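Long-range contact in telomeric DNA-binding factor trf1 (Schizosaccharomyces pombe, PDB 6K5S), which probably binds telomeric DNA repeats as a member of the telomere repeat binding factor (TRF) family and probably pairs with a second copy of itself: residues L13-L24 with T81-A92. Residues are numbered along the deposited sequence; the frame is centred on the assembly and turned at random.
Sequences LGNLSNIILSIL and TTRRANLAIFLA
Leu21 reaches across from helix 10-24 as a knob into a hole among Arg84, Leu87, Ala88 and Leu91 of helix 76-94. Its CD2 lies 3.7 Å from Ala88 CA, and its CD1 lies against the backbone oxygen of Arg84. Ala88 answers with its methyl, CB, 3.7 Å from the Ser17 backbone O. Further along, Leu24 CB meets Leu91 CD2 at 3.6 Å, while Leu24 CD1 rests on the backbone of Ala92. At the other end, Leu13 CD1 packs on Ala85 CB at 3.9 Å, and Leu13 CD2 touches the methyl of Thr81. The Leu13 side chain gets there because CG is anti to the backbone N (chi1 -175°). With an alanine at Leu13, the branched end would be gone, and a gap would probably open beside the methyls of Ala85 and Thr81. Thr81 CG2 also sits 3.5 Å from Gly14 N, so the helices come close there. Ser17 OG is close to Ala85 CA, yet it is tied back to its own helix by a 2.6 Å hydrogen bond to Leu13 O. That oxygen also takes the Ser17 N-H, from the opposite face of its plane. At the edge of the contact, Arg84 NH1 gives a weak hydrogen bond to Asn18 OD1. Helix 208-222 covers one flank through Ile219, which touches Leu21, Leu87 and Leu91. Phe53 of helix 41-60 meets Ser17 and Ile20. The axes of segments 13-24 and 81-92 come within 8.6 Å and cross at 40°, consistent with small Ser17, Ala85 and Ala88 between them. This is helix-helix packing within the all-helical TRF-family domain. The join is mainly apolar, and Leu24 O is buried in it without a polar partner.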
# COMPACT_ATOMS: atom_id res chain seq x y z
N LEU A 13 0.72 -5.82 1.25
CA LEU A 13 1.52 -6.72 0.44
C LEU A 13 0.62 -7.67 -0.34
O LEU A 13 0.78 -7.83 -1.55
CB LEU A 13 2.51 -7.51 1.32
CG LEU A 13 3.48 -8.38 0.51
CD1 LEU A 13 4.34 -7.52 -0.41
CD2 LEU A 13 4.39 -9.20 1.44
N GLY A 14 -0.34 -8.29 0.35
CA GLY A 14 -1.24 -9.22 -0.32
C GLY A 14 -2.13 -8.57 -1.36
O GLY A 14 -2.31 -9.10 -2.46
N ASN A 15 -2.71 -7.41 -1.02
CA ASN A 15 -3.63 -6.75 -1.95
C ASN A 15 -2.90 -6.31 -3.23
O ASN A 15 -3.36 -6.57 -4.35
CB ASN A 15 -4.27 -5.56 -1.24
CG ASN A 15 -5.27 -4.83 -2.09
OD1 ASN A 15 -6.14 -5.42 -2.75
ND2 ASN A 15 -5.21 -3.52 -2.03
N LEU A 16 -1.75 -5.67 -3.07
CA LEU A 16 -1.01 -5.21 -4.24
C LEU A 16 -0.51 -6.38 -5.07
O LEU A 16 -0.50 -6.31 -6.30
CB LEU A 16 0.16 -4.31 -3.80
CG LEU A 16 -0.22 -3.01 -3.06
CD1 LEU A 16 1.04 -2.28 -2.53
CD2 LEU A 16 -0.99 -2.11 -3.98
N SER A 17 -0.10 -7.47 -4.41
CA SER A 17 0.38 -8.64 -5.14
C SER A 17 -0.75 -9.23 -5.96
O SER A 17 -0.55 -9.59 -7.12
CB SER A 17 0.92 -9.69 -4.16
OG SER A 17 2.02 -9.20 -3.40
N ASN A 18 -1.93 -9.33 -5.36
CA ASN A 18 -3.10 -9.86 -6.06
C ASN A 18 -3.45 -9.01 -7.28
O ASN A 18 -3.75 -9.54 -8.36
CB ASN A 18 -4.28 -9.94 -5.09
CG ASN A 18 -4.13 -11.06 -4.02
OD1 ASN A 18 -3.39 -12.03 -4.19
ND2 ASN A 18 -4.88 -10.93 -2.94
N ILE A 19 -3.43 -7.69 -7.13
CA ILE A 19 -3.75 -6.83 -8.27
C ILE A 19 -2.74 -7.04 -9.40
O ILE A 19 -3.10 -7.18 -10.57
CB ILE A 19 -3.82 -5.36 -7.82
CG1 ILE A 19 -5.03 -5.16 -6.89
CG2 ILE A 19 -3.86 -4.44 -9.01
CD1 ILE A 19 -5.02 -3.82 -6.14
N ILE A 20 -1.45 -7.08 -9.05
CA ILE A 20 -0.42 -7.27 -10.06
C ILE A 20 -0.60 -8.62 -10.77
O ILE A 20 -0.52 -8.72 -12.00
CB ILE A 20 0.97 -7.13 -9.42
CG1 ILE A 20 1.15 -5.71 -8.91
CG2 ILE A 20 2.09 -7.56 -10.39
CD1 ILE A 20 2.32 -5.56 -7.97
N LEU A 21 -0.86 -9.68 -9.99
CA LEU A 21 -1.00 -11.00 -10.60
C LEU A 21 -2.19 -11.03 -11.55
O LEU A 21 -2.11 -11.65 -12.62
CB LEU A 21 -1.18 -12.05 -9.52
CG LEU A 21 0.16 -12.33 -8.85
CD1 LEU A 21 -0.09 -13.06 -7.51
CD2 LEU A 21 1.04 -13.11 -9.79
N SER A 22 -3.27 -10.37 -11.19
CA SER A 22 -4.46 -10.41 -12.03
C SER A 22 -4.36 -9.45 -13.21
O SER A 22 -4.99 -9.69 -14.25
CB SER A 22 -5.70 -10.12 -11.19
OG SER A 22 -5.76 -8.76 -10.83
N ILE A 23 -3.57 -8.38 -13.10
CA ILE A 23 -3.32 -7.55 -14.28
C ILE A 23 -2.38 -8.26 -15.23
O ILE A 23 -2.69 -8.45 -16.42
CB ILE A 23 -2.80 -6.16 -13.88
CG1 ILE A 23 -3.90 -5.33 -13.22
CG2 ILE A 23 -2.30 -5.40 -15.13
CD1 ILE A 23 -3.43 -3.95 -12.76
N LEU A 24 -1.21 -8.69 -14.73
CA LEU A 24 -0.19 -9.27 -15.58
C LEU A 24 -0.44 -10.72 -15.93
O LEU A 24 0.31 -11.28 -16.74
CB LEU A 24 1.18 -9.15 -14.94
CG LEU A 24 1.67 -7.75 -14.63
CD1 LEU A 24 2.97 -7.91 -13.96
CD2 LEU A 24 1.82 -6.96 -15.91
N THR A 81 0.94 -15.01 2.02
CA THR A 81 1.07 -13.70 1.38
C THR A 81 2.45 -13.51 0.77
O THR A 81 2.57 -12.93 -0.32
CB THR A 81 0.78 -12.59 2.39
OG1 THR A 81 -0.56 -12.71 2.84
CG2 THR A 81 0.94 -11.24 1.76
N THR A 82 3.51 -13.93 1.45
CA THR A 82 4.81 -13.73 0.83
C THR A 82 4.96 -14.63 -0.40
O THR A 82 5.62 -14.24 -1.37
CB THR A 82 5.97 -13.96 1.81
OG1 THR A 82 5.90 -15.27 2.37
CG2 THR A 82 5.94 -12.91 2.90
N ARG A 83 4.32 -15.80 -0.39
CA ARG A 83 4.38 -16.66 -1.58
C ARG A 83 3.71 -16.00 -2.78
O ARG A 83 4.24 -16.02 -3.90
CB ARG A 83 3.75 -18.02 -1.30
CG ARG A 83 4.64 -18.92 -0.47
CD ARG A 83 4.06 -20.32 -0.40
NE ARG A 83 2.69 -20.35 0.08
CZ ARG A 83 2.33 -20.79 1.28
NH1 ARG A 83 3.25 -21.24 2.12
NH2 ARG A 83 1.05 -20.80 1.64
N ARG A 84 2.52 -15.41 -2.55
CA ARG A 84 1.85 -14.62 -3.57
C ARG A 84 2.71 -13.46 -4.04
O ARG A 84 2.79 -13.18 -5.24
CB ARG A 84 0.51 -14.09 -3.04
CG ARG A 84 -0.53 -15.17 -2.71
CD ARG A 84 -1.85 -14.98 -3.48
NE ARG A 84 -2.82 -16.04 -3.17
CZ ARG A 84 -3.99 -15.84 -2.58
NH1 ARG A 84 -4.36 -14.61 -2.25
NH2 ARG A 84 -4.79 -16.87 -2.32
N ALA A 85 3.35 -12.76 -3.09
CA ALA A 85 4.18 -11.62 -3.46
C ALA A 85 5.30 -12.06 -4.39
O ALA A 85 5.57 -11.40 -5.39
CB ALA A 85 4.72 -10.93 -2.21
N ASN A 86 5.95 -13.18 -4.07
CA ASN A 86 7.04 -13.66 -4.90
C ASN A 86 6.58 -13.99 -6.32
O ASN A 86 7.30 -13.70 -7.28
CB ASN A 86 7.71 -14.87 -4.22
CG ASN A 86 8.69 -14.44 -3.12
OD1 ASN A 86 9.09 -13.27 -3.07
ND2 ASN A 86 9.06 -15.36 -2.23
N LEU A 87 5.38 -14.56 -6.47
CA LEU A 87 4.83 -14.75 -7.81
C LEU A 87 4.61 -13.42 -8.53
O LEU A 87 4.90 -13.30 -9.73
CB LEU A 87 3.51 -15.53 -7.75
CG LEU A 87 3.78 -17.01 -7.48
CD1 LEU A 87 2.62 -17.65 -6.74
CD2 LEU A 87 4.07 -17.70 -8.81
N ALA A 88 4.07 -12.43 -7.82
CA ALA A 88 3.83 -11.14 -8.45
C ALA A 88 5.14 -10.50 -8.86
O ALA A 88 5.24 -9.92 -9.95
CB ALA A 88 3.04 -10.22 -7.50
N ILE A 89 6.17 -10.62 -8.00
CA ILE A 89 7.50 -10.10 -8.32
C ILE A 89 8.05 -10.77 -9.58
O ILE A 89 8.62 -10.11 -10.45
CB ILE A 89 8.45 -10.30 -7.13
CG1 ILE A 89 8.12 -9.34 -5.99
CG2 ILE A 89 9.93 -10.08 -7.54
CD1 ILE A 89 8.81 -9.73 -4.67
N PHE A 90 7.92 -12.10 -9.66
CA PHE A 90 8.47 -12.82 -10.81
C PHE A 90 7.77 -12.41 -12.10
O PHE A 90 8.43 -12.15 -13.11
CB PHE A 90 8.33 -14.33 -10.59
CG PHE A 90 9.18 -15.16 -11.50
CD1 PHE A 90 8.78 -15.41 -12.80
CD2 PHE A 90 10.39 -15.70 -11.04
CE1 PHE A 90 9.56 -16.19 -13.65
CE2 PHE A 90 11.18 -16.47 -11.89
CZ PHE A 90 10.76 -16.72 -13.19
N LEU A 91 6.44 -12.30 -12.06
CA LEU A 91 5.68 -11.94 -13.25
C LEU A 91 5.95 -10.50 -13.65
O LEU A 91 6.06 -10.19 -14.85
CB LEU A 91 4.19 -12.18 -12.99
CG LEU A 91 3.23 -12.06 -14.18
CD1 LEU A 91 3.72 -12.92 -15.35
CD2 LEU A 91 1.84 -12.47 -13.74
N ALA A 92 6.11 -9.60 -12.67
CA ALA A 92 6.42 -8.21 -12.99
C ALA A 92 7.83 -8.10 -13.56
O ALA A 92 8.07 -7.31 -14.49
CB ALA A 92 6.28 -7.33 -11.76